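PDB 5U2P: sugar ABC transporter substrate-binding protein from Treponema pallidum subsp. pallidum, which probably binds a sugar or another small solute in the periplasm and delivers it to an ABC transporter, its natural ligand not being established. Local coordinates for residues Pro189-Leu201 / Ala225-Phe237. Residues are numbered along the deposited sequence; the frame is centred on the assembly and turned at random. Where two conformers were deposited one is given.
Sequences PHTLLADAITKVL and ALYPVLGAYLELF
His190, at the N-cap of helix 191-214, meets Tyr233 through its CB, 3.9 Å from Tyr233 OH. Its imidazole turns away, and NE2 is hydrogen-bonded to Ser183 O. Leu192 comes at the edge of the Tyr233 ring, close to the ring plane, with CD2 3.6 Å from CE1. The same methyl touches Leu236 CD1. Leu193 covers a face of that ring. Its CB lies 4.1 Å from the ring centroid, 12° off the normal, a CH-pi contact, and Phe237 CE2 covers the opposite face. CG of Leu193, anti to the backbone N (chi1 -169°), carries the branched end toward the second helix, where CD2 reaches Leu230 CD2 at 3.8 Å. Val229 is a knob in the hole formed by Leu193, Ala196, Ile197 and Val200. Ala196 CB makes one side of this hole, 4.2 Å from Val229 CB. Ile197 CG1 lies 4.1 Å from Leu226 CG. Leu201 CD2 ends the row against Ala225 CB. The axes of 191-201 and 227-237 run roughly antiparallel (153°) and approach to 9.7 Å. No hydrogen bond crosses, so shape fit and apolar burial join this helical pair within the solute-binding fold.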
loop_
_atom_site.group_PDB
_atom_site.type_symbol
_atom_site.label_atom_id
_atom_site.label_comp_id
_atom_site.label_asym_id
_atom_site.label_seq_id
_atom_site.Cartn_x
_atom_site.Cartn_y
_atom_site.Cartn_z
ATOM N N PRO A 189 9.486 2.365 10.112
ATOM C CA PRO A 189 10.836 2.462 9.574
ATOM C C PRO A 189 10.718 2.926 8.132
ATOM O O PRO A 189 9.585 3.029 7.635
ATOM C CB PRO A 189 11.372 1.032 9.676
ATOM C CG PRO A 189 10.149 0.178 9.598
ATOM C CD PRO A 189 9.026 0.968 10.211
ATOM N N HIS A 190 11.840 3.217 7.493
ATOM C CA HIS A 190 11.811 3.562 6.080
ATOM C C HIS A 190 11.239 2.412 5.242
ATOM O O HIS A 190 11.347 1.249 5.603
ATOM C CB HIS A 190 13.213 3.920 5.585
ATOM C CG HIS A 190 13.206 4.381 4.168
ATOM N ND1 HIS A 190 13.461 3.535 3.111
ATOM C CD2 HIS A 190 12.880 5.577 3.628
ATOM C CE1 HIS A 190 13.320 4.201 1.977
ATOM N NE2 HIS A 190 12.962 5.443 2.265
ATOM N N THR A 191 10.633 2.763 4.109
ATOM C CA THR A 191 10.066 1.817 3.163
ATOM C C THR A 191 10.870 0.544 2.895
ATOM O O THR A 191 10.310 -0.535 2.789
ATOM C CB THR A 191 9.878 2.535 1.791
ATOM O OG1 THR A 191 9.335 3.854 1.999
ATOM C CG2 THR A 191 8.994 1.736 0.879
ATOM N N LEU A 192 12.178 0.690 2.698
ATOM C CA LEU A 192 13.039 -0.448 2.411
ATOM C C LEU A 192 13.007 -1.475 3.533
ATOM O O LEU A 192 12.748 -2.669 3.308
ATOM C CB LEU A 192 14.487 0.020 2.179
ATOM C CG LEU A 192 15.538 -1.071 1.996
ATOM C CD1 LEU A 192 15.169 -1.891 0.814
ATOM C CD2 LEU A 192 16.911 -0.452 1.802
ATOM N N LEU A 193 13.261 -1.019 4.751
ATOM C CA LEU A 193 13.251 -1.943 5.877
ATOM C C LEU A 193 11.819 -2.403 6.176
ATOM O O LEU A 193 11.594 -3.565 6.542
ATOM C CB LEU A 193 13.884 -1.299 7.112
ATOM C CG LEU A 193 14.173 -2.237 8.279
ATOM C CD1 LEU A 193 15.056 -3.409 7.834
ATOM C CD2 LEU A 193 14.835 -1.457 9.413
ATOM N N ALA A 194 10.850 -1.506 6.014
ATOM C CA ALA A 194 9.438 -1.864 6.206
ATOM C C ALA A 194 9.029 -3.019 5.295
ATOM O O ALA A 194 8.367 -3.966 5.724
ATOM C CB ALA A 194 8.551 -0.662 5.965
ATOM N N ASP A 195 9.399 -2.915 4.021
ATOM C CA ASP A 195 9.109 -3.963 3.057
ATOM C C ASP A 195 9.678 -5.303 3.531
ATOM O O ASP A 195 8.969 -6.317 3.611
ATOM C CB ASP A 195 9.677 -3.574 1.688
ATOM C CG ASP A 195 9.471 -4.638 0.639
ATOM O OD1 ASP A 195 8.357 -4.685 0.061
ATOM O OD2 ASP A 195 10.421 -5.417 0.383
ATOM N N ALA A 196 10.953 -5.301 3.899
ATOM C CA ALA A 196 11.621 -6.538 4.248
ATOM C C ALA A 196 11.088 -7.151 5.537
ATOM O O ALA A 196 10.881 -8.363 5.597
ATOM C CB ALA A 196 13.110 -6.292 4.348
ATOM N N ILE A 197 10.858 -6.327 6.560
ATOM C CA ILE A 197 10.302 -6.813 7.820
ATOM C C ILE A 197 8.927 -7.428 7.554
ATOM O O ILE A 197 8.573 -8.478 8.111
ATOM C CB ILE A 197 10.180 -5.680 8.872
ATOM C CG1 ILE A 197 11.570 -5.246 9.353
ATOM C CG2 ILE A 197 9.315 -6.123 10.074
ATOM C CD1 ILE A 197 11.577 -3.990 10.204
ATOM N N THR A 198 8.158 -6.764 6.704
ATOM C CA THR A 198 6.785 -7.181 6.463
ATOM C C THR A 198 6.795 -8.553 5.788
ATOM O O THR A 198 6.001 -9.450 6.141
ATOM C CB THR A 198 6.020 -6.126 5.607
ATOM O OG1 THR A 198 5.900 -4.911 6.360
ATOM C CG2 THR A 198 4.609 -6.621 5.253
ATOM N N LYS A 199 7.700 -8.736 4.835
ATOM C CA LYS A 199 7.763 -9.989 4.096
ATOM C C LYS A 199 8.203 -11.171 4.966
ATOM O O LYS A 199 7.663 -12.256 4.836
ATOM C CB LYS A 199 8.691 -9.857 2.894
ATOM C CG LYS A 199 8.097 -9.041 1.784
ATOM C CD LYS A 199 8.988 -9.080 0.554
ATOM C CE LYS A 199 8.404 -8.264 -0.550
ATOM N NZ LYS A 199 8.864 -8.754 -1.886
ATOM N N VAL A 200 9.180 -10.971 5.838
ATOM C CA VAL A 200 9.650 -12.098 6.640
ATOM C C VAL A 200 8.555 -12.504 7.632
ATOM O O VAL A 200 8.367 -13.688 7.898
ATOM C CB VAL A 200 10.978 -11.782 7.369
ATOM C CG1 VAL A 200 10.812 -10.645 8.368
ATOM C CG2 VAL A 200 11.526 -13.038 8.040
ATOM N N LEU A 201 7.799 -11.533 8.135
ATOM C CA LEU A 201 6.758 -11.818 9.134
ATOM C C LEU A 201 5.438 -12.319 8.544
ATOM O O LEU A 201 4.679 -13.009 9.222
ATOM C CB LEU A 201 6.471 -10.576 9.981
ATOM C CG LEU A 201 7.598 -10.113 10.912
ATOM C CD1 LEU A 201 7.203 -8.816 11.595
ATOM C CD2 LEU A 201 7.971 -11.179 11.944
ATOM N N ALA A 225 13.444 -12.584 14.606
ATOM C CA ALA A 225 13.076 -12.844 13.220
ATOM C C ALA A 225 13.616 -11.726 12.333
ATOM O O ALA A 225 13.881 -11.941 11.154
ATOM C CB ALA A 225 11.548 -12.976 13.069
ATOM N N LEU A 226 13.773 -10.539 12.920
ATOM C CA LEU A 226 14.269 -9.352 12.216
ATOM C C LEU A 226 15.787 -9.306 12.079
ATOM O O LEU A 226 16.314 -8.440 11.363
ATOM C CB LEU A 226 13.805 -8.085 12.938
ATOM C CG LEU A 226 12.405 -7.586 12.576
ATOM C CD1 LEU A 226 11.441 -8.710 12.428
ATOM C CD2 LEU A 226 11.891 -6.615 13.607
ATOM N N TYR A 227 16.495 -10.187 12.796
ATOM C CA TYR A 227 17.965 -10.197 12.771
ATOM C C TYR A 227 18.554 -10.244 11.345
ATOM O O TYR A 227 19.422 -9.420 11.004
ATOM C CB TYR A 227 18.502 -11.369 13.602
ATOM C CG TYR A 227 20.009 -11.528 13.542
ATOM C CD1 TYR A 227 20.837 -10.805 14.392
ATOM C CD2 TYR A 227 20.600 -12.412 12.647
ATOM C CE1 TYR A 227 22.221 -10.946 14.338
ATOM C CE2 TYR A 227 21.983 -12.566 12.592
ATOM C CZ TYR A 227 22.784 -11.831 13.442
ATOM O OH TYR A 227 24.150 -11.981 13.384
ATOM N N PRO A 228 18.101 -11.197 10.511
ATOM C CA PRO A 228 18.675 -11.252 9.161
ATOM C C PRO A 228 18.351 -10.051 8.272
ATOM O O PRO A 228 19.199 -9.684 7.466
ATOM C CB PRO A 228 18.082 -12.545 8.575
ATOM C CG PRO A 228 16.909 -12.864 9.431
ATOM C CD PRO A 228 17.251 -12.371 10.786
ATOM N N VAL A 229 17.172 -9.433 8.404
ATOM C CA VAL A 229 16.838 -8.316 7.520
ATOM C C VAL A 229 17.550 -7.044 7.976
ATOM O O VAL A 229 17.906 -6.197 7.154
ATOM C CB VAL A 229 15.306 -8.065 7.429
ATOM C CG1 VAL A 229 14.584 -9.357 7.067
ATOM C CG2 VAL A 229 14.758 -7.497 8.717
ATOM N N LEU A 230 17.765 -6.904 9.281
ATOM C CA LEU A 230 18.573 -5.801 9.778
ATOM C C LEU A 230 20.001 -5.998 9.287
ATOM O O LEU A 230 20.673 -5.039 8.900
ATOM C CB LEU A 230 18.508 -5.717 11.311
ATOM C CG LEU A 230 17.165 -5.214 11.832
ATOM C CD1 LEU A 230 17.069 -5.467 13.326
ATOM C CD2 LEU A 230 16.938 -3.746 11.547
ATOM N N GLY A 231 20.458 -7.249 9.275
ATOM C CA GLY A 231 21.772 -7.581 8.748
ATOM C C GLY A 231 21.927 -7.136 7.291
ATOM O O GLY A 231 22.944 -6.567 6.902
ATOM N N ALA A 232 20.908 -7.413 6.484
ATOM C CA ALA A 232 20.901 -7.024 5.067
ATOM C C ALA A 232 20.984 -5.517 4.912
ATOM O O ALA A 232 21.768 -4.975 4.107
ATOM C CB ALA A 232 19.626 -7.558 4.385
ATOM N N TYR A 233 20.154 -4.834 5.690
ATOM C CA TYR A 233 20.099 -3.376 5.718
ATOM C C TYR A 233 21.499 -2.806 5.984
ATOM O O TYR A 233 22.026 -1.980 5.238
ATOM C CB TYR A 233 19.092 -2.960 6.796
ATOM C CG TYR A 233 18.463 -1.594 6.680
ATOM C CD1 TYR A 233 18.054 -1.092 5.456
ATOM C CD2 TYR A 233 18.219 -0.830 7.813
ATOM C CE1 TYR A 233 17.453 0.144 5.360
ATOM C CE2 TYR A 233 17.613 0.414 7.724
ATOM C CZ TYR A 233 17.234 0.897 6.490
ATOM O OH TYR A 233 16.632 2.139 6.377
ATOM N N LEU A 234 22.108 -3.303 7.053
ATOM C CA LEU A 234 23.460 -2.946 7.450
ATOM C C LEU A 234 24.490 -3.167 6.359
ATOM O O LEU A 234 25.389 -2.345 6.169
ATOM C CB LEU A 234 23.822 -3.764 8.695
ATOM C CG LEU A 234 23.125 -3.293 9.972
ATOM C CD1 LEU A 234 23.262 -4.336 11.084
ATOM C CD2 LEU A 234 23.729 -1.958 10.409
ATOM N N GLU A 235 24.362 -4.285 5.647
ATOM C CA GLU A 235 25.314 -4.624 4.595
ATOM C C GLU A 235 25.217 -3.605 3.464
ATOM O O GLU A 235 26.240 -3.203 2.896
ATOM C CB GLU A 235 25.064 -6.044 4.081
ATOM C CG GLU A 235 26.105 -6.553 3.087
ATOM C CD GLU A 235 27.474 -6.765 3.714
ATOM O OE1 GLU A 235 27.578 -6.788 4.957
ATOM O OE2 GLU A 235 28.450 -6.911 2.957
ATOM N N LEU A 236 23.996 -3.175 3.135
ATOM C CA LEU A 236 23.825 -2.139 2.107
ATOM C C LEU A 236 24.529 -0.836 2.516
ATOM O O LEU A 236 25.162 -0.194 1.680
ATOM C CB LEU A 236 22.344 -1.868 1.824
ATOM C CG LEU A 236 21.566 -3.025 1.184
ATOM C CD1 LEU A 236 20.128 -2.624 1.014
ATOM C CD2 LEU A 236 22.131 -3.454 -0.162
ATOM N N PHE A 237 24.423 -0.454 3.790
ATOM C CA PHE A 237 25.093 0.761 4.278
ATOM C C PHE A 237 26.605 0.566 4.260
ATOM O O PHE A 237 27.359 1.459 3.855
ATOM C CB PHE A 237 24.627 1.119 5.694
ATOM C CG PHE A 237 23.205 1.632 5.764
ATOM C CD1 PHE A 237 22.897 2.930 5.399
ATOM C CD2 PHE A 237 22.178 0.812 6.208
ATOM C CE1 PHE A 237 21.589 3.394 5.469
ATOM C CE2 PHE A 237 20.870 1.272 6.278
ATOM C CZ PHE A 237 20.578 2.554 5.917
#